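PDB 1ZJR: tRNA (Guanosine-2'-O-)-methyltransferase from Aquifex aeolicus, which catalyses the S-adenosyl-L-methionine-dependent 2'-O methylation of guanosine 18 in a subset of tRNAs, forming 2'-O-methylguanosine. Local coordinates for residues Q99-W104 and K142-P147; A30-N35 and G126-G131. All blocks are in the same frame, centred on the assembly; numbering follows the deposited sequence.

Contact 1 of 2, residues Q99-W104 and K142-P147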
loop_
_atom_site.group_PDB
_atom_site.type_symbol
_atom_site.label_atom_id
_atom_site.label_comp_id
_atom_site.label_asym_id
_atom_site.label_seq_id
_atom_site.Cartn_x
_atom_site.Cartn_y
_atom_site.Cartn_z
ATOM N N GLN A 99 1.806 -7.107 -11.380
ATOM C CA GLN A 99 1.848 -8.449 -10.813
ATOM C C GLN A 99 1.112 -8.349 -9.481
ATOM O O GLN A 99 1.304 -7.389 -8.727
ATOM C CB GLN A 99 3.286 -8.924 -10.572
ATOM C CG GLN A 99 4.058 -8.150 -9.513
ATOM C CD GLN A 99 5.397 -8.798 -9.165
ATOM O OE1 GLN A 99 6.239 -8.191 -8.502
ATOM N NE2 GLN A 99 5.594 -10.034 -9.605
ATOM N N ILE A 100 0.253 -9.323 -9.208
ATOM C CA ILE A 100 -0.507 -9.340 -7.966
ATOM C C ILE A 100 0.206 -10.259 -6.977
ATOM O O ILE A 100 0.299 -11.469 -7.192
ATOM C CB ILE A 100 -1.942 -9.854 -8.204
ATOM C CG1 ILE A 100 -2.570 -9.099 -9.381
ATOM C CG2 ILE A 100 -2.774 -9.676 -6.937
ATOM C CD1 ILE A 100 -2.630 -7.589 -9.205
ATOM N N VAL A 101 0.711 -9.664 -5.901
ATOM C CA VAL A 101 1.449 -10.375 -4.861
ATOM C C VAL A 101 0.585 -10.430 -3.601
ATOM O O VAL A 101 0.281 -9.399 -3.000
ATOM C CB VAL A 101 2.776 -9.636 -4.561
ATOM C CG1 VAL A 101 3.583 -10.374 -3.495
ATOM C CG2 VAL A 101 3.590 -9.508 -5.854
ATOM N N ALA A 102 0.198 -11.634 -3.195
ATOM C CA ALA A 102 -0.668 -11.775 -2.032
ATOM C C ALA A 102 -0.110 -12.621 -0.901
ATOM O O ALA A 102 0.490 -13.669 -1.125
ATOM C CB ALA A 102 -2.013 -12.336 -2.467
ATOM N N THR A 103 -0.320 -12.159 0.328
ATOM C CA THR A 103 0.129 -12.901 1.499
ATOM C C THR A 103 -0.855 -14.054 1.654
ATOM O O THR A 103 -2.049 -13.836 1.861
ATOM C CB THR A 103 0.068 -12.041 2.769
ATOM O OG1 THR A 103 -1.265 -11.536 2.926
ATOM C CG2 THR A 103 1.051 -10.880 2.673
ATOM N N TRP A 104 -0.347 -15.275 1.547
ATOM C CA TRP A 104 -1.179 -16.472 1.659
ATOM C C TRP A 104 -0.456 -17.451 2.580
ATOM O O TRP A 104 0.645 -17.911 2.273
ATOM C CB TRP A 104 -1.390 -17.069 0.257
ATOM C CG TRP A 104 -2.273 -18.289 0.208
ATOM C CD1 TRP A 104 -1.881 -19.568 -0.056
ATOM C CD2 TRP A 104 -3.693 -18.341 0.425
ATOM N NE1 TRP A 104 -2.966 -20.416 -0.019
ATOM C CE2 TRP A 104 -4.089 -19.691 0.275
ATOM C CE3 TRP A 104 -4.665 -17.379 0.730
ATOM C CZ2 TRP A 104 -5.421 -20.105 0.423
ATOM C CZ3 TRP A 104 -5.991 -17.791 0.876
ATOM C CH2 TRP A 104 -6.354 -19.146 0.722
ATOM N N LYS A 142 1.810 -14.089 -7.411
ATOM C CA LYS A 142 2.730 -14.591 -6.397
ATOM C C LYS A 142 1.999 -14.752 -5.067
ATOM O O LYS A 142 1.198 -13.898 -4.683
ATOM C CB LYS A 142 3.904 -13.620 -6.208
ATOM C CG LYS A 142 4.852 -13.498 -7.401
ATOM C CD LYS A 142 5.679 -14.761 -7.586
ATOM C CE LYS A 142 6.680 -14.598 -8.721
ATOM N NZ LYS A 142 5.997 -14.287 -10.005
ATOM N N LYS A 143 2.266 -15.861 -4.383
ATOM C CA LYS A 143 1.679 -16.137 -3.073
ATOM C C LYS A 143 2.868 -16.139 -2.121
ATOM O O LYS A 143 3.762 -16.967 -2.253
ATOM C CB LYS A 143 0.987 -17.502 -3.067
ATOM C CG LYS A 143 -0.175 -17.600 -4.044
ATOM C CD LYS A 143 -0.901 -18.931 -3.926
ATOM C CE LYS A 143 0.028 -20.098 -4.190
ATOM N NZ LYS A 143 -0.679 -21.403 -4.044
ATOM N N ILE A 144 2.875 -15.221 -1.159
ATOM C CA ILE A 144 4.011 -15.104 -0.251
ATOM C C ILE A 144 3.765 -15.291 1.238
ATOM O O ILE A 144 2.659 -15.109 1.740
ATOM C CB ILE A 144 4.687 -13.724 -0.407
ATOM C CG1 ILE A 144 3.664 -12.615 -0.108
ATOM C CG2 ILE A 144 5.257 -13.575 -1.814
ATOM C CD1 ILE A 144 4.257 -11.215 -0.009
ATOM N N VAL A 145 4.833 -15.654 1.938
ATOM C CA VAL A 145 4.790 -15.820 3.384
ATOM C C VAL A 145 6.071 -15.233 3.932
ATOM O O VAL A 145 7.054 -15.079 3.199
ATOM C CB VAL A 145 4.734 -17.305 3.825
ATOM C CG1 VAL A 145 3.366 -17.884 3.544
ATOM C CG2 VAL A 145 5.817 -18.101 3.118
ATOM N N ILE A 146 6.046 -14.888 5.213
ATOM C CA ILE A 146 7.213 -14.357 5.900
ATOM C C ILE A 146 7.679 -15.507 6.796
ATOM O O ILE A 146 6.873 -16.103 7.509
ATOM C CB ILE A 146 6.838 -13.135 6.767
ATOM C CG1 ILE A 146 6.363 -11.983 5.868
ATOM C CG2 ILE A 146 8.044 -12.696 7.601
ATOM C CD1 ILE A 146 5.843 -10.768 6.646
ATOM N N PRO A 147 8.978 -15.846 6.762
ATOM C CA PRO A 147 9.474 -16.947 7.597
ATOM C C PRO A 147 9.221 -16.752 9.093
ATOM O O PRO A 147 9.445 -15.670 9.633
ATOM C CB PRO A 147 10.965 -17.005 7.247
ATOM C CG PRO A 147 11.287 -15.601 6.860
ATOM C CD PRO A 147 10.083 -15.198 6.033
#

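Contact 2 of 2, residues A30-N35 and G126-G131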
loop_
_atom_site.group_PDB
_atom_site.type_symbol
_atom_site.label_atom_id
_atom_site.label_comp_id
_atom_site.label_asym_id
_atom_site.label_seq_id
_atom_site.Cartn_x
_atom_site.Cartn_y
_atom_site.Cartn_z
ATOM N N ALA A 30 -5.495 -3.454 0.954
ATOM C CA ALA A 30 -5.772 -3.978 2.287
ATOM C C ALA A 30 -7.071 -4.771 2.212
ATOM O O ALA A 30 -8.152 -4.211 2.013
ATOM C CB ALA A 30 -5.907 -2.836 3.288
ATOM N N ASP A 31 -6.955 -6.081 2.373
ATOM C CA ASP A 31 -8.108 -6.954 2.280
ATOM C C ASP A 31 -8.713 -7.277 3.629
ATOM O O ASP A 31 -8.225 -8.146 4.348
ATOM C CB ASP A 31 -7.728 -8.251 1.559
ATOM C CG ASP A 31 -8.856 -9.264 1.562
ATOM O OD1 ASP A 31 -10.025 -8.838 1.504
ATOM O OD2 ASP A 31 -8.578 -10.477 1.614
ATOM N N ASN A 32 -9.773 -6.550 3.964
ATOM C CA ASN A 32 -10.503 -6.742 5.206
ATOM C C ASN A 32 -9.650 -6.653 6.468
ATOM O O ASN A 32 -9.656 -7.568 7.299
ATOM C CB ASN A 32 -11.238 -8.089 5.157
ATOM C CG ASN A 32 -12.311 -8.210 6.224
ATOM O OD1 ASN A 32 -12.783 -7.206 6.761
ATOM N ND2 ASN A 32 -12.711 -9.441 6.525
ATOM N N VAL A 33 -8.920 -5.548 6.622
ATOM C CA VAL A 33 -8.105 -5.359 7.820
ATOM C C VAL A 33 -9.052 -5.054 8.975
ATOM O O VAL A 33 -9.814 -4.088 8.933
ATOM C CB VAL A 33 -7.095 -4.203 7.645
ATOM C CG1 VAL A 33 -6.532 -3.780 9.000
ATOM C CG2 VAL A 33 -5.962 -4.658 6.738
ATOM N N LYS A 34 -8.985 -5.891 10.004
ATOM C CA LYS A 34 -9.839 -5.790 11.181
ATOM C C LYS A 34 -9.999 -4.430 11.860
ATOM O O LYS A 34 -10.976 -3.722 11.613
ATOM C CB LYS A 34 -9.390 -6.820 12.225
ATOM C CG LYS A 34 -10.457 -7.838 12.604
ATOM C CD LYS A 34 -11.652 -7.165 13.264
ATOM C CE LYS A 34 -12.700 -8.181 13.700
ATOM N NZ LYS A 34 -13.880 -7.517 14.327
ATOM N N ASN A 35 -9.048 -4.058 12.712
ATOM C CA ASN A 35 -9.168 -2.802 13.446
ATOM C C ASN A 35 -8.487 -1.585 12.839
ATOM O O ASN A 35 -7.524 -1.696 12.071
ATOM C CB ASN A 35 -8.697 -2.996 14.891
ATOM C CG ASN A 35 -7.210 -3.213 14.997
ATOM O OD1 ASN A 35 -6.436 -2.261 15.105
ATOM N ND2 ASN A 35 -6.797 -4.472 14.958
ATOM N N GLY A 126 -3.933 -8.746 4.357
ATOM C CA GLY A 126 -5.262 -8.802 4.941
ATOM C C GLY A 126 -5.374 -9.599 6.216
ATOM O O GLY A 126 -4.395 -10.180 6.680
ATOM N N ASN A 127 -6.578 -9.617 6.778
ATOM C CA ASN A 127 -6.851 -10.350 8.005
ATOM C C ASN A 127 -7.819 -11.510 7.829
ATOM O O ASN A 127 -8.562 -11.833 8.758
ATOM C CB ASN A 127 -7.409 -9.427 9.084
ATOM C CG ASN A 127 -6.326 -8.708 9.853
ATOM O OD1 ASN A 127 -5.387 -9.328 10.361
ATOM N ND2 ASN A 127 -6.458 -7.400 9.961
ATOM N N GLU A 128 -7.843 -12.120 6.648
ATOM C CA GLU A 128 -8.713 -13.275 6.454
ATOM C C GLU A 128 -7.913 -14.439 7.029
ATOM O O GLU A 128 -6.735 -14.281 7.355
ATOM C CB GLU A 128 -9.035 -13.510 4.970
ATOM C CG GLU A 128 -9.906 -12.419 4.318
ATOM C CD GLU A 128 -11.303 -12.274 4.939
ATOM O OE1 GLU A 128 -12.064 -11.390 4.491
ATOM O OE2 GLU A 128 -11.648 -13.029 5.871
ATOM N N LEU A 129 -8.543 -15.600 7.158
ATOM C CA LEU A 129 -7.897 -16.773 7.739
ATOM C C LEU A 129 -6.449 -17.014 7.311
ATOM O O LEU A 129 -5.573 -17.222 8.157
ATOM C CB LEU A 129 -8.735 -18.021 7.441
ATOM C CG LEU A 129 -8.327 -19.278 8.211
ATOM C CD1 LEU A 129 -8.405 -19.002 9.705
ATOM C CD2 LEU A 129 -9.240 -20.434 7.836
ATOM N N GLN A 130 -6.191 -16.991 6.008
ATOM C CA GLN A 130 -4.836 -17.224 5.514
ATOM C C GLN A 130 -4.180 -15.964 4.938
ATOM O O GLN A 130 -3.255 -16.046 4.131
ATOM C CB GLN A 130 -4.857 -18.342 4.464
ATOM C CG GLN A 130 -5.327 -19.681 5.031
ATOM C CD GLN A 130 -5.338 -20.796 4.003
ATOM O OE1 GLN A 130 -4.291 -21.308 3.601
ATOM N NE2 GLN A 130 -6.528 -21.173 3.565
ATOM N N GLY A 131 -4.646 -14.801 5.381
ATOM C CA GLY A 131 -4.099 -13.544 4.893
ATOM C C GLY A 131 -5.151 -12.888 4.023
ATOM O O GLY A 131 -5.995 -12.130 4.510
#

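Contact 1 of 2, residues Q99-W104 and K142-P147
I144 packs against V101 and T103 on one face of a parallel strand pair. From CB, its CG1 sits between its own backbone N and carbonyl carbon (chi1 59°), which lays CG1 over the neighbouring strand, 3.5 Å from A102 O. The chain then runs on to CD1, which lies 3.6 Å from V101 CG1 and touches T103 CG2. The other branch, CG2, rests 4.0 Å from V101 CG1, so that this one methyl of V101 meets both methyls of I144. Four backbone hydrogen bonds hold the parallel pair together: K142 N to I100 O, A102 N to K142 O at 2.9 Å, I144 N to A102 O at 2.8 Å, and W104 N to I144 O. On the face carrying A102 and K143, the lysine chain runs alongside the W104 side chain, K143 CD 4.0 Å from W104 CD1, before its NZ reaches a salt bridge with E108. T103 and I146 are predicted S-adenosyl-L-methionine-binding residues, consistent with the C-terminal ends of both segments bordering the cofactor pocket. I164 of helix 157-174 packs on T103 and I144, helix 134-137 lies against W104 and K143, and strand 121-126 flanks 99-103 away from 142-145.

Contact 2 of 2, residues A30-N35 and G126-G131
N127 enters this contact through its backbone, N127 N bonding to D31 O over a rather long 3.3 Å, where adjacent parallel strands 26-31 and 121-126 splay into loops at their C-terminal ends. Its CB then rests 3.4 Å from N32 O, and the rest of the side chain reaches along V33 and K34. The fit is tight: G126 CA comes within 3.1 Å of D31 O, and any CB on that glycine would collide with the same oxygen.

E128 turns back toward residues 30-35. Its CG is anti to its own carbonyl carbon, and a bend at chi2 (-62°) brings OE1 to N32 ND2, 2.9 Å away. The amide N meets that oxygen from above the carboxylate plane, 56° out of it, with the two flat groups 46° apart; N32 OD1 has a weak hydrogen bond to H58. E128 CG passes D31 OD2 at 3.6 Å. With an alanine here, N32 ND2 would probably be left without this acceptor, and a gap would open beside D31 OD2. Reciprocal backbone bonds between E128 and G131 close a type I turn.

D31 OD2 takes a hydrogen bond from the backbone N of S133. OD1, buried by the contact, has no partner in the model and lies 4.4 Å from E128 OE1, a close pair of like charges.

The backbone oxygens of K34 and G126 bind glycerol, which may mark a pocket near T103, a predicted cofactor-binding residue. Strand 51-57 flanks 26-31 on the side away from 121-126, with Y57 touching D31. V33 packs on I42 of helix 36-49, whose N-cap is N35.

Along the chain the segments alternate, 30-35, 99-104, 126-131, 142-147, so the two contacts interlock in sequence. Both belong to one parallel sheet, in which strands 26-31, 121-126, 99-103 and 142-145 lie next to one another in that order; contact 2 joins the first two and contact 1 the last two. Their centres are about 13 Å apart, and they meet where the W104 ring packs on the Q130 side chain and T103 OG1 lies 4.0 Å from G131 CA. The loop 126-131 thus adjoins T103, a predicted cofactor-binding residue, consistent with a pocket at the C-terminal ends of the strands in this knotted SPOUT-clan methyltransferase.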